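Local coordinates for RimK-related lysine biosynthesis protein (Thermococcus kodakarensis, PDB 5K2M) that binds ADP together with magnesium and probably acts as an ATP-dependent ligase of the LysX type in amino-acid biosynthesis, at residues L43-I47 against A267-A271; I177-V182 against K262-Y266. One frame throughout, in Å; residues are numbered along the deposited sequence.

In the fold
The N-terminal parallel sheet comes first along the chain, and its strand 45-49 carries the first half of contact 1. The partner arrives some 220 residues later, on the C-terminal helix 259-272, so contact 1 closes a loop spanning most of the protein. Contact 2 is nested inside it: the hairpin turn joining strands 170-177 and 180-188 meets residues 262-266, the turns of that same helix just before those used in contact 1. The helix thus ties the N-terminal sheet to the hairpin end of the antiparallel sheet in the ATP-grasp region. Ile47 links the two contacts by packing on Leu263 and Val264; the centres of contact 1 and contact 2 are about 13 Å apart.

Contact 1. Residues L43-I47 against A267-A271; sequences LDVVI and AVEVA
Val45 directs its two methyls at the helix and sets them over the backbone between Ala267 and Ala271. Val45 CG1 and CG2 both approach the carbonyl oxygen Ala267 O, each at 3.7 Å, while that oxygen accepts the helical bond from Ala271 N. CG2 reaches on to the Val270 branch; the two side chains cross at about a right angle and the Val45 and Val270 CG2 atoms are pressed together at 3.5 Å, tighter than usual for methyls. Ala271 CB lies against Val45 CB at 3.9 Å. Ala267 and Ala271, one turn apart, face the strand, consistent with the close approach of the axes (8.3 Å). Further along, Ile47 has CG1 beside its backbone N (chi1 -64°) and the chain then runs out extended, which lays CG1 and CD1 alongside Ala267 CB, CG1 at 3.7 Å. At the other end a water donates to Asp44 O (2.7 Å) and Ala271 O (2.8 Å), bridging the two backbones. The Asp44 carboxylate turns to Arg2 N instead. The short segments 45-47 and 267-271 run nearly antiparallel, at 154°. The C-terminal helix packs on the N-terminal parallel sheet, with Ile3 of strand 2-7 and Val71 of strand 70-71 touching it as well.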
ATOM      1  N   LEU A  43      19.897  10.998 -31.935  1.00 46.49           N
ATOM      2  CA  LEU A  43      19.696  12.165 -32.770  1.00 44.63           C
ATOM      3  C   LEU A  43      20.376  13.338 -32.112  1.00 43.77           C
ATOM      4  O   LEU A  43      20.294  13.503 -30.897  1.00 44.26           O
ATOM      5  CB  LEU A  43      18.196  12.472 -32.866  1.00 44.45           C
ATOM      6  CG  LEU A  43      17.278  12.006 -34.005  1.00 45.63           C
ATOM      7  CD1 LEU A  43      17.761  10.846 -34.834  1.00 45.88           C
ATOM      8  CD2 LEU A  43      15.884  11.713 -33.446  1.00 47.52           C
ATOM      9  N   ASP A  44      21.032  14.162 -32.919  1.00 44.10           N
ATOM     10  CA  ASP A  44      21.729  15.332 -32.410  1.00 45.92           C
ATOM     11  C   ASP A  44      20.842  16.572 -32.439  1.00 44.09           C
ATOM     12  O   ASP A  44      21.072  17.516 -31.693  1.00 44.19           O
ATOM     13  CB  ASP A  44      23.014  15.552 -33.199  1.00 46.43           C
ATOM     14  CG  ASP A  44      23.987  14.389 -33.045  1.00 47.80           C
ATOM     15  OD1 ASP A  44      24.456  14.160 -31.910  1.00 51.04           O
ATOM     16  OD2 ASP A  44      24.266  13.697 -34.040  1.00 46.97           O
ATOM     17  N   VAL A  45      19.833  16.557 -33.302  1.00 44.54           N
ATOM     18  CA  VAL A  45      18.855  17.628 -33.381  1.00 41.98           C
ATOM     19  C   VAL A  45      17.648  17.115 -34.154  1.00 41.79           C
ATOM     20  O   VAL A  45      17.784  16.219 -34.990  1.00 39.91           O
ATOM     21  CB  VAL A  45      19.451  18.901 -34.040  1.00 43.12           C
ATOM     22  CG1 VAL A  45      19.930  18.636 -35.462  1.00 43.14           C
ATOM     23  CG2 VAL A  45      18.456  20.050 -34.023  1.00 41.86           C
ATOM     24  N   VAL A  46      16.468  17.657 -33.843  1.00 38.64           N
ATOM     25  CA  VAL A  46      15.276  17.384 -34.636  1.00 39.72           C
ATOM     26  C   VAL A  46      14.702  18.683 -35.177  1.00 38.26           C
ATOM     27  O   VAL A  46      14.537  19.650 -34.442  1.00 39.04           O
ATOM     28  CB  VAL A  46      14.190  16.669 -33.825  1.00 38.70           C
ATOM     29  CG1 VAL A  46      12.933  16.487 -34.662  1.00 39.42           C
ATOM     30  CG2 VAL A  46      14.708  15.331 -33.349  1.00 39.71           C
ATOM     31  N   ILE A  47      14.409  18.681 -36.471  1.00 38.23           N
ATOM     32  CA  ILE A  47      13.739  19.785 -37.140  1.00 37.96           C
ATOM     33  C   ILE A  47      12.253  19.466 -37.143  1.00 38.18           C
ATOM     34  O   ILE A  47      11.813  18.505 -37.771  1.00 39.58           O
ATOM     35  CB  ILE A  47      14.277  19.973 -38.570  1.00 38.35           C
ATOM     36  CG1 ILE A  47      15.757  20.373 -38.505  1.00 40.04           C
ATOM     37  CG2 ILE A  47      13.492  21.041 -39.313  1.00 38.24           C
ATOM     38  CD1 ILE A  47      16.496  20.250 -39.823  1.00 41.18           C
ATOM     39  N   ALA A 267      19.779  24.501 -37.464  1.00 44.03           N
ATOM     40  CA  ALA A 267      19.658  23.224 -36.780  1.00 43.19           C
ATOM     41  C   ALA A 267      21.033  22.621 -36.492  1.00 43.24           C
ATOM     42  O   ALA A 267      21.254  22.120 -35.394  1.00 41.50           O
ATOM     43  CB  ALA A 267      18.816  22.249 -37.584  1.00 43.66           C
ATOM     44  N   VAL A 268      21.957  22.665 -37.450  1.00 44.27           N
ATOM     45  CA  VAL A 268      23.279  22.100 -37.172  1.00 47.40           C
ATOM     46  C   VAL A 268      24.004  22.905 -36.081  1.00 47.35           C
ATOM     47  O   VAL A 268      24.660  22.318 -35.224  1.00 46.48           O
ATOM     48  CB  VAL A 268      24.183  21.849 -38.417  1.00 50.10           C
ATOM     49  CG1 VAL A 268      23.402  21.224 -39.568  1.00 48.20           C
ATOM     50  CG2 VAL A 268      24.920  23.100 -38.867  1.00 54.42           C
ATOM     51  N   GLU A 269      23.863  24.232 -36.091  1.00 46.76           N
ATOM     52  CA  GLU A 269      24.403  25.047 -34.997  1.00 48.98           C
ATOM     53  C   GLU A 269      23.810  24.667 -33.633  1.00 48.21           C
ATOM     54  O   GLU A 269      24.558  24.575 -32.667  1.00 45.08           O
ATOM     55  CB  GLU A 269      24.224  26.551 -35.252  1.00 52.14           C
ATOM     56  CG  GLU A 269      25.090  27.123 -36.364  1.00 55.91           C
ATOM     57  CD  GLU A 269      26.578  26.856 -36.149  1.00 57.86           C
ATOM     58  OE1 GLU A 269      27.066  27.100 -35.029  1.00 57.91           O
ATOM     59  OE2 GLU A 269      27.253  26.377 -37.091  1.00 60.35           O
ATOM     60  N   VAL A 270      22.496  24.426 -33.536  1.00 48.26           N
ATOM     61  CA  VAL A 270      21.925  24.046 -32.220  1.00 49.04           C
ATOM     62  C   VAL A 270      22.373  22.651 -31.755  1.00 48.52           C
ATOM     63  O   VAL A 270      22.549  22.430 -30.565  1.00 48.41           O
ATOM     64  CB  VAL A 270      20.372  24.198 -32.077  1.00 48.93           C
ATOM     65  CG1 VAL A 270      19.843  25.423 -32.810  1.00 49.30           C
ATOM     66  CG2 VAL A 270      19.635  22.950 -32.500  1.00 50.97           C
ATOM     67  N   ALA A 271      22.580  21.734 -32.695  1.00 48.92           N
ATOM     68  CA  ALA A 271      23.113  20.392 -32.395  1.00 49.52           C
ATOM     69  C   ALA A 271      24.458  20.423 -31.665  1.00 52.04           C
ATOM     70  O   ALA A 271      24.695  19.614 -30.775  1.00 53.52           O
ATOM     71  CB  ALA A 271      23.258  19.590 -33.680  1.00 47.90           C
TER
HETATM   72  O   HOH W   1      22.799  17.796 -29.688  1.00 49.64           O

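Contact 2. Residues I177-V182 against K262-Y266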
ATOM      1  N   ILE A 177      16.119  33.747 -39.324  1.00 44.63           N
ATOM      2  CA  ILE A 177      16.582  32.460 -38.828  1.00 44.77           C
ATOM      3  C   ILE A 177      17.852  32.710 -38.022  1.00 44.93           C
ATOM      4  O   ILE A 177      18.851  33.155 -38.571  1.00 43.46           O
ATOM      5  CB  ILE A 177      16.828  31.486 -39.992  1.00 44.99           C
ATOM      6  CG1 ILE A 177      15.487  31.206 -40.690  1.00 44.95           C
ATOM      7  CG2 ILE A 177      17.478  30.202 -39.482  1.00 45.89           C
ATOM      8  CD1 ILE A 177      15.515  30.196 -41.824  1.00 45.22           C
ATOM      9  N   GLY A 178      17.777  32.476 -36.712  1.00 45.41           N
ATOM     10  CA  GLY A 178      18.914  32.665 -35.810  1.00 46.26           C
ATOM     11  C   GLY A 178      19.442  34.090 -35.744  1.00 46.35           C
ATOM     12  O   GLY A 178      20.616  34.299 -35.459  1.00 45.45           O
ATOM     13  N   GLY A 179      18.577  35.069 -36.008  1.00 46.29           N
ATOM     14  CA  GLY A 179      18.974  36.476 -36.011  1.00 47.52           C
ATOM     15  C   GLY A 179      19.311  37.019 -37.389  1.00 49.01           C
ATOM     16  O   GLY A 179      19.465  38.220 -37.561  1.00 52.94           O
ATOM     17  N   GLU A 180      19.419  36.145 -38.379  1.00 50.11           N
ATOM     18  CA  GLU A 180      19.774  36.556 -39.726  1.00 52.09           C
ATOM     19  C   GLU A 180      18.521  36.706 -40.574  1.00 48.88           C
ATOM     20  O   GLU A 180      17.786  35.735 -40.783  1.00 46.20           O
ATOM     21  CB  GLU A 180      20.712  35.515 -40.363  1.00 55.88           C
ATOM     22  CG  GLU A 180      21.237  35.883 -41.751  1.00 60.34           C
ATOM     23  CD  GLU A 180      21.806  34.691 -42.517  1.00 63.86           C
ATOM     24  OE1 GLU A 180      22.220  33.705 -41.878  1.00 62.88           O
ATOM     25  OE2 GLU A 180      21.838  34.739 -43.771  1.00 69.52           O
ATOM     26  N   PHE A 181      18.279  37.921 -41.061  1.00 48.22           N
ATOM     27  CA  PHE A 181      17.247  38.152 -42.071  1.00 47.22           C
ATOM     28  C   PHE A 181      17.589  37.322 -43.301  1.00 47.00           C
ATOM     29  O   PHE A 181      18.709  37.395 -43.795  1.00 46.77           O
ATOM     30  CB  PHE A 181      17.193  39.637 -42.431  1.00 46.55           C
ATOM     31  CG  PHE A 181      16.214  39.968 -43.523  1.00 45.58           C
ATOM     32  CD1 PHE A 181      14.870  40.128 -43.241  1.00 45.22           C
ATOM     33  CD2 PHE A 181      16.640  40.127 -44.835  1.00 45.83           C
ATOM     34  CE1 PHE A 181      13.964  40.447 -44.245  1.00 45.62           C
ATOM     35  CE2 PHE A 181      15.745  40.441 -45.843  1.00 46.39           C
ATOM     36  CZ  PHE A 181      14.406  40.611 -45.548  1.00 46.38           C
ATOM     37  N   VAL A 182      16.659  36.497 -43.779  1.00 46.10           N
ATOM     38  CA  VAL A 182      16.966  35.664 -44.943  1.00 47.49           C
ATOM     39  C   VAL A 182      16.196  36.069 -46.187  1.00 48.16           C
ATOM     40  O   VAL A 182      16.607  35.712 -47.285  1.00 52.21           O
ATOM     41  CB  VAL A 182      16.804  34.151 -44.664  1.00 48.79           C
ATOM     42  CG1 VAL A 182      17.311  33.811 -43.268  1.00 50.02           C
ATOM     43  CG2 VAL A 182      15.373  33.714 -44.800  1.00 50.66           C
ATOM     44  N   LYS A 262      19.147  27.452 -44.830  1.00 44.72           N
ATOM     45  CA  LYS A 262      19.373  28.278 -43.650  1.00 45.66           C
ATOM     46  C   LYS A 262      18.769  27.637 -42.397  1.00 44.98           C
ATOM     47  O   LYS A 262      19.352  27.706 -41.315  1.00 44.97           O
ATOM     48  CB  LYS A 262      18.787  29.674 -43.861  1.00 47.62           C
ATOM     49  CG  LYS A 262      19.464  30.488 -44.955  1.00 50.95           C
ATOM     50  CD  LYS A 262      20.770  31.053 -44.446  1.00 53.77           C
ATOM     51  CE  LYS A 262      21.548  31.757 -45.534  1.00 58.44           C
ATOM     52  NZ  LYS A 262      22.877  32.173 -45.003  1.00 62.28           N
ATOM     53  N   LEU A 263      17.601  27.017 -42.548  1.00 43.50           N
ATOM     54  CA  LEU A 263      16.943  26.355 -41.437  1.00 44.08           C
ATOM     55  C   LEU A 263      17.797  25.179 -40.947  1.00 42.96           C
ATOM     56  O   LEU A 263      17.968  24.982 -39.742  1.00 40.51           O
ATOM     57  CB  LEU A 263      15.541  25.884 -41.853  1.00 46.37           C
ATOM     58  CG  LEU A 263      14.710  25.083 -40.852  1.00 46.89           C
ATOM     59  CD1 LEU A 263      14.324  25.950 -39.672  1.00 48.24           C
ATOM     60  CD2 LEU A 263      13.466  24.520 -41.516  1.00 47.74           C
ATOM     61  N   VAL A 264      18.332  24.408 -41.886  1.00 42.94           N
ATOM     62  CA  VAL A 264      19.193  23.273 -41.552  1.00 42.77           C
ATOM     63  C   VAL A 264      20.526  23.726 -40.932  1.00 44.15           C
ATOM     64  O   VAL A 264      21.001  23.105 -39.976  1.00 43.94           O
ATOM     65  CB  VAL A 264      19.435  22.376 -42.777  1.00 42.31           C
ATOM     66  CG1 VAL A 264      20.526  21.357 -42.504  1.00 42.68           C
ATOM     67  CG2 VAL A 264      18.143  21.663 -43.163  1.00 42.48           C
ATOM     68  N   GLU A 265      21.112  24.801 -41.456  1.00 43.86           N
ATOM     69  CA  GLU A 265      22.359  25.348 -40.892  1.00 45.82           C
ATOM     70  C   GLU A 265      22.163  25.780 -39.443  1.00 44.46           C
ATOM     71  O   GLU A 265      23.012  25.552 -38.596  1.00 44.50           O
ATOM     72  CB  GLU A 265      22.875  26.529 -41.725  1.00 48.22           C
ATOM     73  CG  GLU A 265      23.439  26.124 -43.083  1.00 53.01           C
ATOM     74  CD  GLU A 265      23.706  27.300 -44.018  1.00 57.33           C
ATOM     75  OE1 GLU A 265      23.679  28.468 -43.569  1.00 59.87           O
ATOM     76  OE2 GLU A 265      23.956  27.047 -45.215  1.00 61.74           O
ATOM     77  N   TYR A 266      21.023  26.389 -39.159  1.00 42.87           N
ATOM     78  CA  TYR A 266      20.686  26.741 -37.806  1.00 42.54           C
ATOM     79  C   TYR A 266      20.515  25.487 -36.951  1.00 43.73           C
ATOM     80  O   TYR A 266      21.047  25.407 -35.848  1.00 43.88           O
ATOM     81  CB  TYR A 266      19.415  27.569 -37.793  1.00 43.09           C
ATOM     82  CG  TYR A 266      19.022  27.988 -36.413  1.00 43.27           C
ATOM     83  CD1 TYR A 266      19.752  28.946 -35.737  1.00 43.79           C
ATOM     84  CD2 TYR A 266      17.936  27.425 -35.779  1.00 42.46           C
ATOM     85  CE1 TYR A 266      19.417  29.331 -34.463  1.00 44.33           C
ATOM     86  CE2 TYR A 266      17.586  27.811 -34.499  1.00 43.22           C
ATOM     87  CZ  TYR A 266      18.327  28.772 -33.856  1.00 42.91           C
ATOM     88  OH  TYR A 266      18.006  29.171 -32.598  1.00 43.66           O
TER
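A tight beta hairpin turn, type I' from Ile177 to Glu180, abuts the C-terminal helix, with Ile177 and Gly178 resting on Lys262 and Tyr266. Ile177 splits its branches between two places on the helix: CG2 settles beside Tyr266 CB at 3.7 Å and above the carbonyl oxygen Lys262 O at 3.6 Å, while CD1 extends to Lys262 CB and Leu263 N, both at 3.9 Å. Tyr266 holds CG anti to its own backbone N (chi1 -179°), which swings the ring out under the turn. Gly178 N lies over one face of that ring, and Gly178 CA comes to 3.6 Å from Tyr266 CE1. Tyr266 OH accepts a hydrogen bond from Gly224 N, and since Gly178 also bonds to the Gly224 backbone, ring and turn share a neighbour. On the outer side, the extended Glu180 meets Lys262, whose chain bends at chi2 (-78°) to run across it at about a right angle. Lys262 NZ donates to the syn lone pair of Glu180 OE2 at 3.0 Å, a salt bridge between an exposed glutamate and a partly exposed lysine. Gly178 and Gly179 both have positive phi, and Ile177 N donates to Glu180 O and Glu180 N to Ile177 O, each at 3.0 Å: the signature of a two-residue beta hairpin, here joining the adjacent strands 170-177 and 180-188 of the antiparallel sheet in the ATP-grasp fold.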